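Local coordinates for protein glucokinase (Thermus thermophilus, PDB 3VOV) that catalyses the ATP-dependent phosphorylation of hexoses, probably including glucose, as a zinc-containing hexokinase of the ROK family, at residues E37-A42 with P83-F88; E59-G64 with R92-A97; V4-G9 with A44-R49; P101-N106 with L295-G300; K21-K26 with A284-A289. One frame throughout, in Å; residues are numbered along the deposited sequence.

Contact 1: residues E37-A42 with P83-F88; sequences ERVAEA and PGVQDF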
# COMPACT_ATOMS: atom_id res chain seq x y z
N GLU B 37 28.92 12.01 -33.79
CA GLU B 37 29.60 11.72 -35.04
C GLU B 37 30.78 10.80 -34.82
O GLU B 37 30.99 9.87 -35.60
CB GLU B 37 29.98 13.01 -35.78
CG GLU B 37 30.97 12.80 -36.93
CD GLU B 37 31.18 14.05 -37.80
OE1 GLU B 37 30.20 14.84 -37.96
OE2 GLU B 37 32.31 14.25 -38.32
N ARG B 38 31.54 11.03 -33.75
CA ARG B 38 32.66 10.18 -33.46
C ARG B 38 32.24 8.78 -32.95
O ARG B 38 32.86 7.78 -33.28
CB ARG B 38 33.62 10.83 -32.47
CG ARG B 38 35.01 10.24 -32.62
CD ARG B 38 35.78 10.96 -33.73
NE ARG B 38 36.03 12.34 -33.36
CZ ARG B 38 37.00 12.74 -32.55
NH1 ARG B 38 37.85 11.86 -32.03
NH2 ARG B 38 37.12 14.03 -32.27
N VAL B 39 31.16 8.74 -32.16
CA VAL B 39 30.57 7.49 -31.72
C VAL B 39 30.16 6.66 -32.94
O VAL B 39 30.43 5.46 -33.03
CB VAL B 39 29.35 7.72 -30.80
CG1 VAL B 39 28.62 6.38 -30.50
CG2 VAL B 39 29.83 8.37 -29.50
N ALA B 40 29.51 7.31 -33.88
CA ALA B 40 29.10 6.62 -35.09
C ALA B 40 30.32 6.07 -35.85
O ALA B 40 30.28 4.91 -36.32
CB ALA B 40 28.28 7.57 -35.96
N GLU B 41 31.41 6.86 -35.96
CA GLU B 41 32.65 6.33 -36.57
C GLU B 41 33.24 5.16 -35.78
O GLU B 41 33.68 4.17 -36.36
CB GLU B 41 33.74 7.39 -36.74
CG GLU B 41 33.35 8.54 -37.66
CD GLU B 41 34.22 9.79 -37.50
OE1 GLU B 41 33.84 10.84 -38.07
OE2 GLU B 41 35.27 9.74 -36.80
N ALA B 42 33.26 5.27 -34.46
CA ALA B 42 33.76 4.17 -33.65
C ALA B 42 32.96 2.89 -33.87
O ALA B 42 33.53 1.81 -33.93
CB ALA B 42 33.76 4.53 -32.17
N PRO B 83 27.84 11.40 -24.14
CA PRO B 83 27.74 12.80 -24.56
C PRO B 83 27.23 13.02 -26.01
O PRO B 83 27.74 12.37 -26.95
CB PRO B 83 29.18 13.32 -24.39
CG PRO B 83 29.79 12.41 -23.37
CD PRO B 83 29.21 11.06 -23.70
N GLY B 84 26.19 13.89 -26.12
CA GLY B 84 25.49 14.43 -27.44
C GLY B 84 25.68 13.07 -28.50
O GLY B 84 25.84 13.26 -29.72
N VAL B 85 25.48 11.77 -28.02
CA VAL B 85 24.20 11.12 -28.60
C VAL B 85 22.71 11.48 -28.39
O VAL B 85 21.84 10.59 -28.53
CB VAL B 85 24.44 9.59 -28.44
CG1 VAL B 85 25.86 9.27 -28.91
CG2 VAL B 85 24.33 9.20 -26.97
N GLN B 86 22.40 12.75 -28.13
CA GLN B 86 21.02 13.21 -27.96
C GLN B 86 20.21 13.40 -29.25
O GLN B 86 20.59 14.16 -30.15
CB GLN B 86 20.97 14.49 -27.10
CG GLN B 86 20.79 14.22 -25.59
CD GLN B 86 19.35 14.47 -25.10
OE1 GLN B 86 18.64 13.54 -24.68
NE2 GLN B 86 18.92 15.74 -25.14
N ASP B 87 19.07 12.70 -29.33
CA ASP B 87 18.24 12.68 -30.55
C ASP B 87 19.08 12.40 -31.78
O ASP B 87 18.76 12.87 -32.88
CB ASP B 87 17.44 13.98 -30.72
CG ASP B 87 16.38 14.16 -29.64
OD1 ASP B 87 16.41 15.22 -28.96
OD2 ASP B 87 15.52 13.26 -29.47
N PHE B 88 20.14 11.62 -31.59
CA PHE B 88 21.11 11.34 -32.62
C PHE B 88 20.68 10.23 -33.60
O PHE B 88 20.39 9.11 -33.18
CB PHE B 88 22.45 11.05 -31.97
CG PHE B 88 23.55 10.96 -32.93
CD1 PHE B 88 24.03 12.10 -33.55
CD2 PHE B 88 24.08 9.73 -33.26
CE1 PHE B 88 25.04 12.01 -34.48
CE2 PHE B 88 25.09 9.64 -34.17
CZ PHE B 88 25.56 10.78 -34.78
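Phe88 and Val85 meet the start of helix 36-54, which packs on the N-terminal sheet of this actin-like ATPase fold. They belong to the loop that follows strand 75-76 and leads into helix 90-98. The contact has two parts, one aromatic and one aliphatic.

The aromatic part is the ring of Phe88 against the first turn of the helix. CG of Phe88 lies anti to the backbone N (chi1 -171°), which swings the ring across to the helix. Ala40 comes to the edge of the ring, near its plane, with its CB 4.2 Å from Phe88 CE2. The backbone of Glu37 approaches obliquely, while CB of Glu37 points away from the loop. Ile93 of helix 90-98 touches both Ala40 and Phe88, and Ile90 also packs on Ala40. The alanine is therefore buried between the helices.

The aliphatic part joins Val39 and Val85. The two side chains cross at about a right angle and meet through one methyl each, 4.1 Å between Val39 CG2 and Val85 CG1. Both valines are buried.

The loop is shaped by its own backbone. Asp87 and Phe88 both face Ile76 and form a G1 beta bulge, with Asp87 at positive phi (48°). Backbone hydrogen bonds tie Asp87 to Arg77 and Phe88 to Ile76. The bulge lies directly at the residue that carries the ring. The ring's outermost carbon makes the closest approach of the contact: Phe88 CZ lies 3.7 Å from Glu37 N.

Contact 2: residues E59-G64 with R92-A97; sequences EAIGLG and RILEEA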
# COMPACT_ATOMS: atom_id res chain seq x y z
N GLU B 59 25.74 -9.49 -43.35
CA GLU B 59 24.77 -8.83 -44.23
C GLU B 59 23.82 -7.81 -43.61
O GLU B 59 23.05 -7.16 -44.33
CB GLU B 59 24.02 -9.81 -45.13
CG GLU B 59 23.53 -11.08 -44.58
CD GLU B 59 23.10 -11.99 -45.72
OE1 GLU B 59 23.99 -12.57 -46.38
OE2 GLU B 59 21.89 -12.11 -45.98
N ALA B 60 23.91 -7.63 -42.30
CA ALA B 60 23.12 -6.64 -41.59
C ALA B 60 23.83 -6.37 -40.28
O ALA B 60 24.67 -7.18 -39.84
CB ALA B 60 21.71 -7.13 -41.32
N ILE B 61 23.50 -5.23 -39.66
CA ILE B 61 24.10 -4.92 -38.40
C ILE B 61 22.98 -4.77 -37.36
O ILE B 61 21.93 -4.18 -37.66
CB ILE B 61 24.90 -3.62 -38.53
CG1 ILE B 61 26.10 -3.86 -39.48
CG2 ILE B 61 25.34 -3.10 -37.16
CD1 ILE B 61 27.06 -2.69 -39.53
N GLY B 62 23.17 -5.34 -36.18
CA GLY B 62 22.23 -5.10 -35.08
C GLY B 62 22.95 -4.26 -34.05
O GLY B 62 24.13 -4.52 -33.75
N LEU B 63 22.27 -3.22 -33.58
CA LEU B 63 22.85 -2.27 -32.62
C LEU B 63 21.98 -2.10 -31.39
O LEU B 63 20.81 -1.61 -31.48
CB LEU B 63 23.04 -0.90 -33.30
CG LEU B 63 23.45 0.26 -32.34
CD1 LEU B 63 24.86 0.03 -31.70
CD2 LEU B 63 23.47 1.60 -33.15
N GLY B 64 22.56 -2.43 -30.24
CA GLY B 64 21.89 -2.40 -28.99
C GLY B 64 22.38 -1.19 -28.24
O GLY B 64 23.58 -0.90 -28.21
N ARG B 92 20.51 5.75 -39.75
CA ARG B 92 20.87 6.15 -41.13
C ARG B 92 22.36 6.39 -41.27
O ARG B 92 22.94 6.03 -42.26
CB ARG B 92 20.09 7.39 -41.56
CG ARG B 92 18.67 7.09 -41.99
CD ARG B 92 18.59 6.15 -43.21
NE ARG B 92 17.18 6.06 -43.56
CZ ARG B 92 16.35 5.09 -43.17
NH1 ARG B 92 15.07 5.16 -43.53
NH2 ARG B 92 16.80 4.02 -42.50
N ILE B 93 22.95 7.02 -40.27
CA ILE B 93 24.34 7.34 -40.33
C ILE B 93 25.10 6.02 -40.43
O ILE B 93 25.97 5.86 -41.30
CB ILE B 93 24.76 8.11 -39.08
CG1 ILE B 93 24.17 9.52 -39.09
CG2 ILE B 93 26.27 8.25 -39.03
CD1 ILE B 93 24.26 10.24 -37.78
N LEU B 94 24.77 5.07 -39.56
CA LEU B 94 25.45 3.78 -39.61
C LEU B 94 25.24 3.06 -40.91
O LEU B 94 26.17 2.47 -41.41
CB LEU B 94 25.05 2.87 -38.44
CG LEU B 94 26.15 2.40 -37.47
CD1 LEU B 94 25.66 1.22 -36.59
CD2 LEU B 94 27.53 2.12 -38.06
N GLU B 95 24.03 3.08 -41.45
CA GLU B 95 23.74 2.45 -42.70
C GLU B 95 24.59 3.10 -43.79
O GLU B 95 25.13 2.41 -44.67
CB GLU B 95 22.24 2.62 -43.06
CG GLU B 95 21.33 1.76 -42.13
CD GLU B 95 19.86 1.78 -42.47
OE1 GLU B 95 19.39 2.76 -43.08
OE2 GLU B 95 19.16 0.80 -42.13
N GLU B 96 24.69 4.42 -43.77
CA GLU B 96 25.47 5.08 -44.85
C GLU B 96 26.95 4.71 -44.77
O GLU B 96 27.56 4.39 -45.78
CB GLU B 96 25.22 6.59 -44.85
CG GLU B 96 23.73 6.92 -45.26
CD GLU B 96 23.49 6.75 -46.75
OE1 GLU B 96 24.44 6.91 -47.53
OE2 GLU B 96 22.36 6.46 -47.17
N ALA B 97 27.51 4.70 -43.56
CA ALA B 97 28.94 4.38 -43.35
C ALA B 97 29.31 2.94 -43.74
O ALA B 97 30.38 2.64 -44.23
CB ALA B 97 29.28 4.62 -41.89
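Leu94 puts its CD1 methyl over two side chains of strand 61-65. The nearer is Leu63, with 4.1 Å between Leu63 CD2 and Leu94 CD1. The two leucines cross obliquely. Leu63 has CG anti to its own N (chi1 172°), and this carries the isobutyl group out to the helix. Ile61 is looser, its CG2 standing 4.4 Å from Leu94 CD1.

Ile61 and Leu63 share one face of the strand, while a side chain on Gly62 would point the other way. Strands 61-65 and 102-106 are parallel neighbours in the sheet. Helix 90-98 comes between them in the chain and is the helix of a beta-alpha-beta crossover. Leu6 of strand 3-8 and Ala44 of helix 36-54 also touch Leu94.

Arg92 and Glu95 pair about one turn apart on the helix. Arg92 NH2 and Glu95 OE1 form a salt bridge of 2.9 Å, bent to 134° at the hydrogen and tilted from both group planes. The other oxygen, Glu95 OE2, accepts a hydrogen bond from Val102 N, which ties the helix to the next strand.

Between the two segments there is only aliphatic packing. With methyl contacts alone the join has no directional bond; the polar link from Glu95 to Val102 N lies beside it.

Contact 3: residues V4-G9 with A44-R49; sequences VGLDLG and AEAAER
Val4 rests its CG1 methyl on Ala47, 4.1 Å from Ala47 CB. CG1 is anti to the backbone N (chi1 171°) and is the branch that meets residues 44-49. Val4 also touches Ile61 on the neighbouring strand and Glu51 further along helix 36-54.

Gly5 takes no part in the helix contact. On the other face of the sheet Leu286 of helix 284-299 packs against its carbonyl oxygen.

Leu6 points back to helix 36-54. Its CD2 does the touching. It lies 4.1 Å from Ala47 N and reaches both methyls, at 4.4 Å from Ala46 CB and also from Ala47 CB. The methyl thus sits against the helix backbone between two alanines. Their small size allows the segment axes to approach to 9.0 Å, with the helix running at 139° to the strand.

Strand 3-8 is the middle strand of the five-stranded sheet in this actin-like ATPase fold, with strands 12-18 and 61-65 as neighbours. Ala46 also touches Ile13 and Ala15 of strand 12-18, so the helix spans more than one strand.

Asp7 takes no part. It opens the sequence Asp-Leu-Gly-Gly-Thr, consistent with the phosphate-binding motif of ROK and related sugar kinases. Leu8 returns to the helical side and packs on Val39, an earlier residue of helix 36-54. At Gly9 the strand has ended, and Gly9 O accepts a hydrogen bond from Thr31 OG1.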
# COMPACT_ATOMS: atom_id res chain seq x y z
N VAL B 4 26.52 -8.69 -38.11
CA VAL B 4 27.41 -8.09 -37.12
C VAL B 4 26.54 -7.56 -35.99
O VAL B 4 25.53 -6.93 -36.26
CB VAL B 4 28.19 -6.92 -37.72
CG1 VAL B 4 28.96 -6.17 -36.63
CG2 VAL B 4 29.16 -7.44 -38.85
N GLY B 5 26.88 -7.88 -34.73
CA GLY B 5 26.23 -7.26 -33.59
C GLY B 5 27.10 -6.13 -33.07
O GLY B 5 28.32 -6.22 -33.12
N LEU B 6 26.46 -5.09 -32.56
CA LEU B 6 27.15 -4.00 -31.87
C LEU B 6 26.41 -3.72 -30.57
O LEU B 6 25.16 -3.70 -30.56
CB LEU B 6 27.15 -2.71 -32.72
CG LEU B 6 27.93 -2.71 -34.02
CD1 LEU B 6 27.58 -1.52 -34.97
CD2 LEU B 6 29.43 -2.66 -33.63
N ASP B 7 27.14 -3.50 -29.47
CA ASP B 7 26.49 -3.16 -28.20
C ASP B 7 27.12 -1.84 -27.75
O ASP B 7 28.33 -1.80 -27.47
CB ASP B 7 26.67 -4.28 -27.14
CG ASP B 7 25.81 -4.06 -25.87
OD1 ASP B 7 24.77 -3.34 -25.92
OD2 ASP B 7 26.15 -4.58 -24.79
N LEU B 8 26.34 -0.75 -27.74
CA LEU B 8 26.90 0.55 -27.46
C LEU B 8 26.68 0.83 -25.98
O LEU B 8 25.55 0.99 -25.57
CB LEU B 8 26.19 1.63 -28.28
CG LEU B 8 26.46 3.10 -27.87
CD1 LEU B 8 28.00 3.51 -28.04
CD2 LEU B 8 25.54 4.08 -28.65
N GLY B 9 27.74 0.86 -25.18
CA GLY B 9 27.62 1.25 -23.75
C GLY B 9 28.26 2.60 -23.45
O GLY B 9 28.89 3.24 -24.32
N ALA B 44 31.19 2.03 -36.64
CA ALA B 44 31.49 1.51 -37.98
C ALA B 44 32.86 0.81 -38.01
O ALA B 44 33.01 -0.25 -38.61
CB ALA B 44 31.44 2.65 -39.00
N GLU B 45 33.86 1.43 -37.38
CA GLU B 45 35.20 0.88 -37.32
C GLU B 45 35.20 -0.43 -36.55
O GLU B 45 35.87 -1.37 -36.95
CB GLU B 45 36.15 1.88 -36.65
CG GLU B 45 36.57 3.00 -37.61
CD GLU B 45 37.23 4.21 -36.91
OE1 GLU B 45 37.53 4.15 -35.68
OE2 GLU B 45 37.43 5.23 -37.63
N ALA B 46 34.44 -0.49 -35.45
CA ALA B 46 34.40 -1.71 -34.62
C ALA B 46 33.75 -2.80 -35.43
O ALA B 46 34.24 -3.96 -35.40
CB ALA B 46 33.66 -1.49 -33.26
N ALA B 47 32.68 -2.45 -36.15
CA ALA B 47 32.06 -3.39 -37.09
C ALA B 47 33.08 -3.96 -38.08
O ALA B 47 33.20 -5.19 -38.22
CB ALA B 47 30.87 -2.72 -37.82
N GLU B 48 33.82 -3.07 -38.76
CA GLU B 48 34.80 -3.49 -39.78
C GLU B 48 35.87 -4.39 -39.18
O GLU B 48 36.21 -5.45 -39.75
CB GLU B 48 35.45 -2.29 -40.49
CG GLU B 48 35.30 -2.38 -42.02
CD GLU B 48 36.60 -2.70 -42.82
OE1 GLU B 48 37.39 -3.63 -42.46
OE2 GLU B 48 36.81 -2.02 -43.87
N ARG B 49 36.38 -3.99 -38.02
CA ARG B 49 37.35 -4.81 -37.32
C ARG B 49 36.84 -6.21 -36.99
O ARG B 49 37.56 -7.21 -37.19
CB ARG B 49 37.89 -4.09 -36.07
CG ARG B 49 39.01 -4.86 -35.41
CD ARG B 49 39.68 -4.08 -34.31
NE ARG B 49 40.22 -5.02 -33.34
CZ ARG B 49 40.63 -4.71 -32.11
NH1 ARG B 49 40.58 -3.46 -31.67
NH2 ARG B 49 41.08 -5.69 -31.32

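Contact 4: residues P101-N106 with L295-G300; sequences PVFLEN and LEVKDG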
# COMPACT_ATOMS: atom_id res chain seq x y z
N PRO B 101 22.02 -2.67 -43.90
CA PRO B 101 20.87 -2.28 -43.07
C PRO B 101 21.23 -2.44 -41.58
O PRO B 101 21.99 -3.35 -41.20
CB PRO B 101 19.77 -3.25 -43.51
CG PRO B 101 20.51 -4.46 -43.98
CD PRO B 101 21.77 -3.91 -44.64
N VAL B 102 20.74 -1.51 -40.77
CA VAL B 102 20.99 -1.47 -39.34
C VAL B 102 19.64 -1.63 -38.63
O VAL B 102 18.66 -0.97 -38.99
CB VAL B 102 21.63 -0.11 -38.94
CG1 VAL B 102 21.66 0.04 -37.43
CG2 VAL B 102 23.04 0.02 -39.52
N PHE B 103 19.62 -2.51 -37.62
CA PHE B 103 18.44 -2.77 -36.80
C PHE B 103 18.74 -2.41 -35.34
O PHE B 103 19.65 -2.96 -34.73
CB PHE B 103 18.01 -4.25 -36.95
CG PHE B 103 17.62 -4.63 -38.37
CD1 PHE B 103 16.34 -4.35 -38.85
CD2 PHE B 103 18.54 -5.24 -39.23
CE1 PHE B 103 15.97 -4.69 -40.16
CE2 PHE B 103 18.20 -5.58 -40.56
CZ PHE B 103 16.90 -5.32 -41.02
N LEU B 104 18.00 -1.45 -34.79
CA LEU B 104 18.22 -0.95 -33.45
C LEU B 104 17.42 -1.76 -32.42
O LEU B 104 16.32 -2.21 -32.71
CB LEU B 104 17.65 0.46 -33.35
CG LEU B 104 18.23 1.57 -34.21
CD1 LEU B 104 17.77 2.90 -33.59
CD2 LEU B 104 19.74 1.50 -34.24
N GLU B 105 17.96 -1.88 -31.22
CA GLU B 105 17.20 -2.54 -30.18
C GLU B 105 17.64 -1.96 -28.83
O GLU B 105 18.79 -1.54 -28.67
CB GLU B 105 17.40 -4.05 -30.24
CG GLU B 105 16.54 -4.88 -29.20
CD GLU B 105 15.06 -4.59 -29.31
OE1 GLU B 105 14.58 -3.59 -28.71
OE2 GLU B 105 14.37 -5.39 -29.99
N ASN B 106 16.70 -1.87 -27.91
CA ASN B 106 16.99 -1.46 -26.54
C ASN B 106 17.85 -2.57 -25.89
O ASN B 106 17.64 -3.76 -26.13
CB ASN B 106 15.64 -1.26 -25.83
CG ASN B 106 15.72 -1.49 -24.36
OD1 ASN B 106 16.27 -0.65 -23.62
ND2 ASN B 106 15.17 -2.60 -23.90
N LEU B 295 17.57 -12.39 -36.95
CA LEU B 295 16.16 -12.74 -37.07
C LEU B 295 15.43 -11.78 -38.01
O LEU B 295 14.53 -12.18 -38.70
CB LEU B 295 15.48 -12.81 -35.69
CG LEU B 295 16.12 -13.89 -34.78
CD1 LEU B 295 15.66 -13.74 -33.33
CD2 LEU B 295 15.88 -15.37 -35.28
N GLU B 296 15.79 -10.50 -38.05
CA GLU B 296 15.16 -9.64 -39.04
C GLU B 296 15.47 -10.10 -40.45
O GLU B 296 14.58 -10.16 -41.28
CB GLU B 296 15.62 -8.19 -38.89
CG GLU B 296 14.91 -7.48 -37.79
CD GLU B 296 13.57 -6.89 -38.26
OE1 GLU B 296 12.93 -6.22 -37.44
OE2 GLU B 296 13.19 -7.07 -39.46
N VAL B 297 16.73 -10.42 -40.72
CA VAL B 297 17.13 -10.83 -42.06
C VAL B 297 16.50 -12.17 -42.43
O VAL B 297 15.98 -12.34 -43.55
CB VAL B 297 18.65 -10.91 -42.20
CG1 VAL B 297 19.01 -11.60 -43.52
CG2 VAL B 297 19.26 -9.51 -42.11
N LYS B 298 16.58 -13.13 -41.50
CA LYS B 298 15.84 -14.38 -41.57
C LYS B 298 14.31 -14.21 -41.82
O LYS B 298 13.76 -14.89 -42.70
CB LYS B 298 16.08 -15.19 -40.29
CG LYS B 298 15.92 -16.67 -40.47
CD LYS B 298 15.59 -17.38 -39.16
CE LYS B 298 15.43 -18.88 -39.44
NZ LYS B 298 14.79 -19.67 -38.34
N ASP B 299 13.65 -13.33 -41.06
CA ASP B 299 12.21 -13.00 -41.21
C ASP B 299 11.88 -12.19 -42.46
O ASP B 299 10.73 -12.22 -42.93
CB ASP B 299 11.68 -12.18 -40.02
CG ASP B 299 11.52 -13.00 -38.73
OD1 ASP B 299 11.74 -14.23 -38.74
OD2 ASP B 299 11.18 -12.38 -37.69
N GLY B 300 12.85 -11.42 -42.96
CA GLY B 300 12.62 -10.49 -44.08
C GLY B 300 12.23 -11.16 -45.39
O GLY B 300 13.08 -11.73 -46.09
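Phe103 carries Glu296 flat on one ring face. The pair joins strand 102-106, an outer strand of the N-terminal sheet in this actin-like fold, to the C-terminal end of helix 284-299.

This is the tight part. Glu296 CB stands 3.7 Å from the centre of the Phe103 ring, 10° off its normal, a CH-pi contact. The glutamate chain then bends at chi2 (-86°) and folds down along the ring. Glu296 CG comes to 3.6 Å from Phe103 CD1. The carboxylate follows the CD1-CE1 side of the ring, away from Val297. Its plane is only 11° from that of the phenyl group, with Glu296 OE2 3.7 Å from Phe103 CE1. The aliphatic part of an acidic side chain thus covers an aromatic face.

The loose part is Val297. Its CG2 stays 4.4 Å from Phe103 CE2, oblique to the ring. Val297 also touches Met1, Glu59 and Ala60. All three touching residues are partly exposed. Glu296 OE1 has a long, weak ion pair with Arg148, whose NE makes a salt bridge with OE2 of the buried Glu105. Asp299 OD2 pairs with Arg145.

The strand leads into helix 107-118 through Asn106, at the N-cap position. There Asn106 N donates to the anti lone pair of Glu105 OE1, at 2.8 Å.

Contact 5: residues K21-K26 with A284-A289; sequences KRLLSK and AGLLGA
Leu286 is the first residue of the helix to touch the loop, and it uses its CD2 methyl. That methyl lies 3.9 Å from Leu23 CD1. With chi1 at 178° Leu286 extends away from its own amide nitrogen and is directed to the loop. The same methyl has Lys26 beside it, with Lys26 CE at 4.3 Å from Leu286 CD2. The chain of Lys26 is extended, and its NZ forms a salt bridge with Glu283 OE1, just before the helix. Ala14 of strand 12-18 also touches Leu286.

Leu287 comes next and meets the same loop leucine nearer its branch point. Its CD2 lies 3.8 Å from Leu23 CG and 4.1 Å from Leu23 CD2. Leu23 is therefore set across two consecutive helix residues. Leu287 also packs on Phe18 and on Ala114 and Leu118 of helix 107-118.

Ala289 takes no part in the loop contact; its CB packs on the backbone of strands 3-8 and 61-65. The contact thus joins the connection between strands 12-18 and 27-30 to the start of the C-terminal helix, which lines the sheet.

A single loop leucine plugs onto the helix, with the lysine chain on the exposed side. The contact itself is apolar; the lysine's charge is paired with Glu283, next to the helix start.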
# COMPACT_ATOMS: atom_id res chain seq x y z
N LYS B 21 24.17 -18.51 -33.99
CA LYS B 21 24.36 -19.25 -32.72
C LYS B 21 25.56 -18.77 -31.94
O LYS B 21 25.52 -18.75 -30.74
CB LYS B 21 24.51 -20.78 -32.96
CG LYS B 21 23.19 -21.54 -33.32
CD LYS B 21 22.01 -21.16 -32.36
CE LYS B 21 20.91 -22.24 -32.21
NZ LYS B 21 19.75 -21.66 -31.41
N ARG B 22 26.65 -18.42 -32.64
CA ARG B 22 27.92 -18.08 -32.00
C ARG B 22 28.52 -16.85 -32.56
O ARG B 22 28.35 -16.54 -33.74
CB ARG B 22 28.98 -19.21 -32.17
CG ARG B 22 28.61 -20.51 -31.49
CD ARG B 22 29.76 -21.51 -31.56
NE ARG B 22 29.47 -22.67 -30.74
CZ ARG B 22 28.76 -23.71 -31.13
NH1 ARG B 22 28.27 -23.75 -32.37
NH2 ARG B 22 28.58 -24.73 -30.30
N LEU B 23 29.25 -16.13 -31.70
CA LEU B 23 30.11 -15.06 -32.19
C LEU B 23 31.27 -15.67 -32.99
O LEU B 23 31.85 -16.66 -32.55
CB LEU B 23 30.67 -14.29 -31.00
CG LEU B 23 29.64 -13.42 -30.22
CD1 LEU B 23 30.26 -12.80 -28.93
CD2 LEU B 23 29.05 -12.37 -31.16
N LEU B 24 31.63 -15.07 -34.13
CA LEU B 24 32.85 -15.48 -34.84
C LEU B 24 34.02 -14.58 -34.56
O LEU B 24 35.14 -14.89 -34.95
CB LEU B 24 32.63 -15.63 -36.36
CG LEU B 24 31.43 -16.50 -36.75
CD1 LEU B 24 31.16 -16.52 -38.26
CD2 LEU B 24 31.53 -17.91 -36.20
N SER B 25 33.75 -13.45 -33.89
CA SER B 25 34.75 -12.49 -33.46
C SER B 25 34.21 -11.68 -32.31
O SER B 25 33.00 -11.67 -32.05
CB SER B 25 35.20 -11.55 -34.61
OG SER B 25 34.10 -10.84 -35.20
N LYS B 26 35.11 -11.01 -31.58
CA LYS B 26 34.72 -10.12 -30.50
C LYS B 26 35.70 -8.97 -30.29
O LYS B 26 36.85 -9.18 -29.90
CB LYS B 26 34.51 -10.87 -29.18
CG LYS B 26 33.98 -9.92 -28.13
CD LYS B 26 33.33 -10.58 -26.95
CE LYS B 26 32.89 -9.51 -25.95
NZ LYS B 26 32.60 -10.15 -24.66
N ALA B 284 25.39 -10.75 -23.13
CA ALA B 284 23.97 -10.91 -23.53
C ALA B 284 23.58 -9.77 -24.47
O ALA B 284 22.90 -9.98 -25.46
CB ALA B 284 23.03 -10.92 -22.30
N GLY B 285 24.02 -8.56 -24.18
CA GLY B 285 23.58 -7.41 -25.01
C GLY B 285 24.11 -7.50 -26.46
O GLY B 285 23.37 -7.20 -27.40
N LEU B 286 25.40 -7.85 -26.61
CA LEU B 286 26.02 -8.05 -27.92
C LEU B 286 25.32 -9.17 -28.66
O LEU B 286 24.94 -9.01 -29.83
CB LEU B 286 27.55 -8.34 -27.80
CG LEU B 286 28.27 -8.61 -29.13
CD1 LEU B 286 28.08 -7.50 -30.11
CD2 LEU B 286 29.80 -8.91 -28.95
N LEU B 287 25.16 -10.32 -28.00
CA LEU B 287 24.43 -11.46 -28.59
C LEU B 287 23.01 -11.07 -29.04
O LEU B 287 22.60 -11.39 -30.16
CB LEU B 287 24.38 -12.65 -27.61
CG LEU B 287 25.74 -13.32 -27.39
CD1 LEU B 287 25.73 -14.32 -26.21
CD2 LEU B 287 26.21 -14.03 -28.69
N GLY B 288 22.27 -10.34 -28.19
CA GLY B 288 20.88 -9.96 -28.57
C GLY B 288 20.86 -8.92 -29.68
O GLY B 288 19.92 -8.86 -30.46
N ALA B 289 21.86 -8.05 -29.73
CA ALA B 289 21.94 -7.07 -30.85
C ALA B 289 22.20 -7.84 -32.16
O ALA B 289 21.61 -7.56 -33.20
CB ALA B 289 23.06 -6.08 -30.60

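Overall arrangement
Contacts 1, 2 and 3 are buried, and contact 5 is partly so. Contact 4 lies at the surface. Contacts 1 and 3 share helix 36-54, and both adjoin contact 2, whose helix packs beside it. Contacts 2, 3 and 4 reach the same sheet, through strands 61-65, 3-8 and 102-106. Contacts 4 and 5 share helix 284-299 but do not touch, their centres about 14 Å apart. That helix covers the sheet face away from helices 36-54 and 90-98. The buried contacts are aliphatic, apart from one phenyl ring in contact 1. Charge enters toward solvent, through a carboxylate laid on a ring in contact 4 and a lysine in contact 5.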